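Long-range contacts in type III secretion system effector HopBA1 (Pseudomonas syringae pv. aptata, PDB 5T09), which acts as a virulence factor that the Arabidopsis disease resistance protein RBA1 recognizes, promoting RBA1 self-association and so triggering plant cell death: residues Asp46-Tyr51 / Ala182-Val187; His56-Ile61 / Phe213-Arg218. All blocks are in the same frame, centred on the assembly; numbering follows the deposited sequence.

Overall arrangement
Both contacts involve one mixed sheet with a parallel core, in which strand 49-54 lies between strands 184-190 and 209-214. Contact 1 joins the first two of these near their N-terminal ends, its centre about 11 Å from the centre of the chain. Contact 2 sits just past the end of strand 49-54 and at the C-terminal end of strand 209-214, with Leu215 just beyond it: the link after the first, leading into helix 60-74, packs on the end of the second. The contact centres are 22 Å apart, and their nearest atoms about 7 Å. A potassium ion, bound by Asp200, Pro202 and Met205, is about 7 Å from the side chain of Tyr51 in contact 1.

Contact 1 of 2, residues Asp46-Tyr51 / Ala182-Val187; sequences DNNLVY and ANKSIV
Tyr51 and Val187 lie side by side and point the same way, with Tyr51 CD1 3.6 Å from Val187 CB. The valine also reaches back along its own face of the sheet, where its CG2 meets Leu49 CD1 at 4.1 Å. Leu49 has CG anti to the backbone N (chi1 180°), a setting that leans CD1 toward strand 184-190, close to the Ser185 carbonyl oxygen. On the other face Val50 CB is 4.2 Å from Ile186 CG1.

Between these two layers of side chains the backbones make a parallel ladder. Ser185 N donates to Asn48 O at 3.1 Å, Val50 N to Ser185 O at 3.2 Å, and Val187 N to Val50 O at 2.9 Å. This pairs strand 49-54 with strand 184-190 inside the parallel beta core of an EreA/ChaN-like alpha-beta fold. Strands 209-214 and 77-82 continue the sheet beyond them.

Before the ladder begins, Lys184 stretches its extended chain past the Asn47 carbonyl, CD lying 3.4 Å from Asn47 O. That path carries NZ to the end of helix 36-46, where the carbonyls of Ala44 and Ser45 accept from it. At the far end of the ladder, Tyr51 OH is hydrogen-bonded to Arg206 O, and the tyrosine ring meets that of Phe194.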
loop_
_atom_site.group_PDB
_atom_site.type_symbol
_atom_site.label_atom_id
_atom_site.label_comp_id
_atom_site.label_asym_id
_atom_site.label_seq_id
_atom_site.Cartn_x
_atom_site.Cartn_y
_atom_site.Cartn_z
ATOM N N ASP A 46 2.896 15.407 4.879
ATOM C CA ASP A 46 4.025 15.608 5.777
ATOM C C ASP A 46 5.235 14.743 5.442
ATOM O O ASP A 46 6.292 14.933 6.053
ATOM C CB ASP A 46 3.596 15.328 7.224
ATOM C CG ASP A 46 2.491 16.257 7.697
ATOM O OD1 ASP A 46 2.362 17.365 7.137
ATOM O OD2 ASP A 46 1.754 15.880 8.633
ATOM N N ASN A 47 5.116 13.812 4.496
ATOM C CA ASN A 47 6.198 12.886 4.191
ATOM C C ASN A 47 6.346 12.726 2.685
ATOM O O ASN A 47 5.367 12.776 1.936
ATOM C CB ASN A 47 5.956 11.504 4.816
ATOM C CG ASN A 47 6.097 11.512 6.320
ATOM O OD1 ASN A 47 7.198 11.374 6.850
ATOM N ND2 ASN A 47 4.978 11.666 7.018
ATOM N N ASN A 48 7.590 12.514 2.251
ATOM C CA ASN A 48 7.859 12.181 0.859
ATOM C C ASN A 48 7.515 10.736 0.529
ATOM O O ASN A 48 7.339 10.411 -0.651
ATOM C CB ASN A 48 9.330 12.435 0.521
ATOM C CG ASN A 48 9.662 13.908 0.428
ATOM O OD1 ASN A 48 8.803 14.728 0.099
ATOM N ND2 ASN A 48 10.913 14.254 0.713
ATOM N N LEU A 49 7.412 9.867 1.533
ATOM C CA LEU A 49 7.123 8.460 1.302
ATOM C C LEU A 49 6.219 7.947 2.410
ATOM O O LEU A 49 6.534 8.097 3.596
ATOM C CB LEU A 49 8.413 7.634 1.238
ATOM C CG LEU A 49 8.250 6.130 1.003
ATOM C CD1 LEU A 49 7.570 5.857 -0.327
ATOM C CD2 LEU A 49 9.601 5.439 1.057
ATOM N N VAL A 50 5.098 7.349 2.013
ATOM C CA VAL A 50 4.136 6.753 2.931
ATOM C C VAL A 50 3.909 5.310 2.512
ATOM O O VAL A 50 3.770 5.016 1.320
ATOM C CB VAL A 50 2.800 7.528 2.940
ATOM C CG1 VAL A 50 1.742 6.787 3.756
ATOM C CG2 VAL A 50 3.007 8.936 3.486
ATOM N N TYR A 51 3.871 4.413 3.491
ATOM C CA TYR A 51 3.526 3.015 3.268
ATOM C C TYR A 51 2.127 2.759 3.806
ATOM O O TYR A 51 1.835 3.088 4.961
ATOM C CB TYR A 51 4.523 2.080 3.954
ATOM C CG TYR A 51 5.921 2.121 3.383
ATOM C CD1 TYR A 51 6.282 1.300 2.326
ATOM C CD2 TYR A 51 6.881 2.977 3.904
ATOM C CE1 TYR A 51 7.564 1.327 1.804
ATOM C CE2 TYR A 51 8.160 3.015 3.388
ATOM C CZ TYR A 51 8.496 2.189 2.338
ATOM O OH TYR A 51 9.766 2.222 1.822
ATOM N N ALA A 182 8.677 11.919 -9.435
ATOM C CA ALA A 182 7.620 12.062 -8.445
ATOM C C ALA A 182 8.086 12.920 -7.275
ATOM O O ALA A 182 9.185 12.728 -6.744
ATOM C CB ALA A 182 7.174 10.690 -7.943
ATOM N N ASN A 183 7.249 13.877 -6.881
ATOM C CA ASN A 183 7.477 14.587 -5.629
ATOM C C ASN A 183 7.346 13.632 -4.447
ATOM O O ASN A 183 8.316 13.376 -3.724
ATOM C CB ASN A 183 6.488 15.747 -5.504
ATOM C CG ASN A 183 6.950 16.806 -4.526
ATOM O OD1 ASN A 183 8.120 17.195 -4.523
ATOM N ND2 ASN A 183 6.035 17.278 -3.686
ATOM N N LYS A 184 6.154 13.077 -4.252
ATOM C CA LYS A 184 5.885 12.132 -3.181
ATOM C C LYS A 184 5.310 10.849 -3.761
ATOM O O LYS A 184 4.659 10.863 -4.812
ATOM C CB LYS A 184 4.911 12.723 -2.163
ATOM C CG LYS A 184 5.355 14.059 -1.613
ATOM C CD LYS A 184 4.331 14.631 -0.665
ATOM C CE LYS A 184 4.843 15.896 -0.008
ATOM N NZ LYS A 184 3.828 16.468 0.907
ATOM N N SER A 185 5.556 9.740 -3.066
ATOM C CA SER A 185 5.088 8.430 -3.489
ATOM C C SER A 185 4.436 7.709 -2.318
ATOM O O SER A 185 4.756 7.960 -1.154
ATOM C CB SER A 185 6.237 7.575 -4.041
ATOM O OG SER A 185 5.757 6.338 -4.525
ATOM N N ILE A 186 3.504 6.817 -2.646
ATOM C CA ILE A 186 2.907 5.901 -1.684
ATOM C C ILE A 186 3.188 4.485 -2.157
ATOM O O ILE A 186 3.029 4.179 -3.346
ATOM C CB ILE A 186 1.392 6.136 -1.531
ATOM C CG1 ILE A 186 1.135 7.503 -0.899
ATOM C CG2 ILE A 186 0.753 5.025 -0.689
ATOM C CD1 ILE A 186 -0.313 7.937 -0.932
ATOM N N VAL A 187 3.612 3.631 -1.231
ATOM C CA VAL A 187 3.791 2.206 -1.479
ATOM C C VAL A 187 2.690 1.466 -0.736
ATOM O O VAL A 187 2.541 1.620 0.482
ATOM C CB VAL A 187 5.184 1.725 -1.038
ATOM C CG1 VAL A 187 5.268 0.203 -1.038
ATOM C CG2 VAL A 187 6.247 2.315 -1.945
#

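Contact 2 of 2, residues His56-Ile61 / Phe213-Arg218; sequences HGKLFI and FDLTGR
The Phe213 ring carries Ile61 on one face: CG1 stands almost over the ring centre, 3.6 Å from the centroid and 10° off the normal, a CH-pi contact. Ile61 CD1 reaches beyond it to Phe213 CD2 at 3.5 Å, while CG2 lies farther off, near CE2 and CZ. Phe60 approaches the same ring differently. Its CE2 comes within 3.8 Å of Phe213 CD1, and the Phe213 atoms it meets lie at the edge of the Phe60 ring, close to its plane. The two rings are steeply inclined, their planes at 72° and their centroids 6.0 Å apart.

Leu215 fits its two methyls against different partners. Leu215 CD2 touches Phe60 CD2 at 4.0 Å, and Leu215 CD1 rests against the aliphatic part of Lys58, nearest to Lys58 CG at 3.6 Å. Lys58 CB and CG already lie against this methyl, and the bend at chi2 (-60°) keeps CD beside it as well, before NZ goes on to a salt bridge with Asp238.

What meets here is the beginning of helix 60-74 and the end of strand 209-214. The helix follows strand 49-54 in a beta-alpha connection, and strand 49-54 neighbours strand 209-214 in the sheet; accordingly Ile52 touches both Ile61 and Phe213, and Ile234 of strand 232-235 borders both phenylalanines.

The chain leaves the strand at Asp214 through an Asx turn that has Leu215 in its middle. Asp214 OD1 accepts from Thr216 N, which comes from above the carboxylate plane, and Asp214 OD1 uses its syn lone pair for Thr216 OG1, 2.6 Å away. Thr216 OG1 accepts in turn from Arg218 N, forming an ST turn, and Asp214 OD2 pairs with Arg222.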
loop_
_atom_site.group_PDB
_atom_site.type_symbol
_atom_site.label_atom_id
_atom_site.label_comp_id
_atom_site.label_asym_id
_atom_site.label_seq_id
_atom_site.Cartn_x
_atom_site.Cartn_y
_atom_site.Cartn_z
ATOM N N HIS A 56 -5.300 -7.792 3.143
ATOM C CA HIS A 56 -5.935 -8.295 1.933
ATOM C C HIS A 56 -7.364 -8.728 2.236
ATOM O O HIS A 56 -7.612 -9.466 3.191
ATOM C CB HIS A 56 -5.137 -9.468 1.358
ATOM C CG HIS A 56 -3.693 -9.163 1.108
ATOM N ND1 HIS A 56 -3.252 -7.933 0.669
ATOM C CD2 HIS A 56 -2.587 -9.934 1.238
ATOM C CE1 HIS A 56 -1.938 -7.960 0.535
ATOM N NE2 HIS A 56 -1.509 -9.162 0.874
ATOM N N GLY A 57 -8.304 -8.254 1.427
ATOM C CA GLY A 57 -9.695 -8.627 1.553
ATOM C C GLY A 57 -10.563 -7.610 2.265
ATOM O O GLY A 57 -11.794 -7.727 2.210
ATOM N N LYS A 58 -9.967 -6.617 2.917
ATOM C CA LYS A 58 -10.721 -5.647 3.702
ATOM C C LYS A 58 -11.102 -4.469 2.814
ATOM O O LYS A 58 -10.227 -3.768 2.294
ATOM C CB LYS A 58 -9.904 -5.186 4.909
ATOM C CG LYS A 58 -9.558 -6.301 5.890
ATOM C CD LYS A 58 -10.802 -6.959 6.476
ATOM C CE LYS A 58 -10.428 -7.992 7.525
ATOM N NZ LYS A 58 -11.618 -8.654 8.113
ATOM N N LEU A 59 -12.409 -4.254 2.652
ATOM C CA LEU A 59 -12.912 -3.257 1.710
ATOM C C LEU A 59 -12.539 -1.835 2.118
ATOM O O LEU A 59 -12.379 -0.967 1.253
ATOM C CB LEU A 59 -14.432 -3.383 1.596
ATOM C CG LEU A 59 -14.952 -4.742 1.116
ATOM C CD1 LEU A 59 -16.432 -4.896 1.417
ATOM C CD2 LEU A 59 -14.696 -4.913 -0.368
ATOM N N PHE A 60 -12.404 -1.572 3.419
ATOM C CA PHE A 60 -12.215 -0.199 3.880
ATOM C C PHE A 60 -10.984 0.445 3.254
ATOM O O PHE A 60 -11.002 1.637 2.923
ATOM C CB PHE A 60 -12.105 -0.166 5.405
ATOM C CG PHE A 60 -11.728 1.179 5.955
ATOM C CD1 PHE A 60 -12.701 2.127 6.231
ATOM C CD2 PHE A 60 -10.400 1.498 6.193
ATOM C CE1 PHE A 60 -12.358 3.364 6.732
ATOM C CE2 PHE A 60 -10.052 2.734 6.697
ATOM C CZ PHE A 60 -11.031 3.669 6.965
ATOM N N ILE A 61 -9.905 -0.315 3.091
ATOM C CA ILE A 61 -8.611 0.245 2.711
ATOM C C ILE A 61 -8.647 0.713 1.260
ATOM O O ILE A 61 -8.324 1.880 0.992
ATOM C CB ILE A 61 -7.486 -0.771 2.974
ATOM C CG1 ILE A 61 -7.363 -1.002 4.485
ATOM C CG2 ILE A 61 -6.156 -0.277 2.413
ATOM C CD1 ILE A 61 -6.483 -2.160 4.887
ATOM N N PHE A 213 -4.023 -0.210 10.105
ATOM C CA PHE A 213 -5.465 -0.038 10.214
ATOM C C PHE A 213 -6.017 -0.810 11.402
ATOM O O PHE A 213 -5.678 -1.980 11.607
ATOM C CB PHE A 213 -6.157 -0.474 8.926
ATOM C CG PHE A 213 -5.846 0.415 7.768
ATOM C CD1 PHE A 213 -6.579 1.568 7.551
ATOM C CD2 PHE A 213 -4.804 0.118 6.913
ATOM C CE1 PHE A 213 -6.286 2.400 6.491
ATOM C CE2 PHE A 213 -4.506 0.944 5.853
ATOM C CZ PHE A 213 -5.247 2.089 5.642
ATOM N N ASP A 214 -6.866 -0.140 12.172
ATOM C CA ASP A 214 -7.633 -0.739 13.258
ATOM C C ASP A 214 -9.078 -0.827 12.778
ATOM O O ASP A 214 -9.802 0.172 12.770
ATOM C CB ASP A 214 -7.506 0.094 14.530
ATOM C CG ASP A 214 -8.490 -0.322 15.607
ATOM O OD1 ASP A 214 -9.059 -1.430 15.508
ATOM O OD2 ASP A 214 -8.692 0.463 16.555
ATOM N N LEU A 215 -9.493 -2.026 12.370
ATOM C CA LEU A 215 -10.836 -2.251 11.855
ATOM C C LEU A 215 -11.780 -2.811 12.913
ATOM O O LEU A 215 -12.789 -3.433 12.567
ATOM C CB LEU A 215 -10.783 -3.190 10.648
ATOM C CG LEU A 215 -9.823 -2.779 9.527
ATOM C CD1 LEU A 215 -9.852 -3.792 8.393
ATOM C CD2 LEU A 215 -10.145 -1.388 9.002
ATOM N N THR A 216 -11.479 -2.599 14.194
ATOM C CA THR A 216 -12.345 -3.083 15.260
ATOM C C THR A 216 -13.547 -2.183 15.497
ATOM O O THR A 216 -14.476 -2.593 16.203
ATOM C CB THR A 216 -11.561 -3.218 16.571
ATOM O OG1 THR A 216 -11.151 -1.922 17.029
ATOM C CG2 THR A 216 -10.334 -4.102 16.384
ATOM N N GLY A 217 -13.559 -0.976 14.932
ATOM C CA GLY A 217 -14.602 -0.013 15.211
ATOM C C GLY A 217 -14.556 0.585 16.597
ATOM O O GLY A 217 -15.350 1.490 16.887
ATOM N N ARG A 218 -13.662 0.114 17.467
ATOM C CA ARG A 218 -13.536 0.676 18.810
ATOM C C ARG A 218 -12.741 1.977 18.783
ATOM O O ARG A 218 -13.289 3.063 18.998
ATOM C CB ARG A 218 -12.862 -0.335 19.742
ATOM C CG ARG A 218 -13.673 -1.580 20.039
ATOM C CD ARG A 218 -12.953 -2.435 21.067
ATOM N NE ARG A 218 -13.811 -3.466 21.642
ATOM C CZ ARG A 218 -13.489 -4.196 22.707
ATOM N NH1 ARG A 218 -12.329 -4.009 23.321
ATOM N NH2 ARG A 218 -14.332 -5.113 23.160
#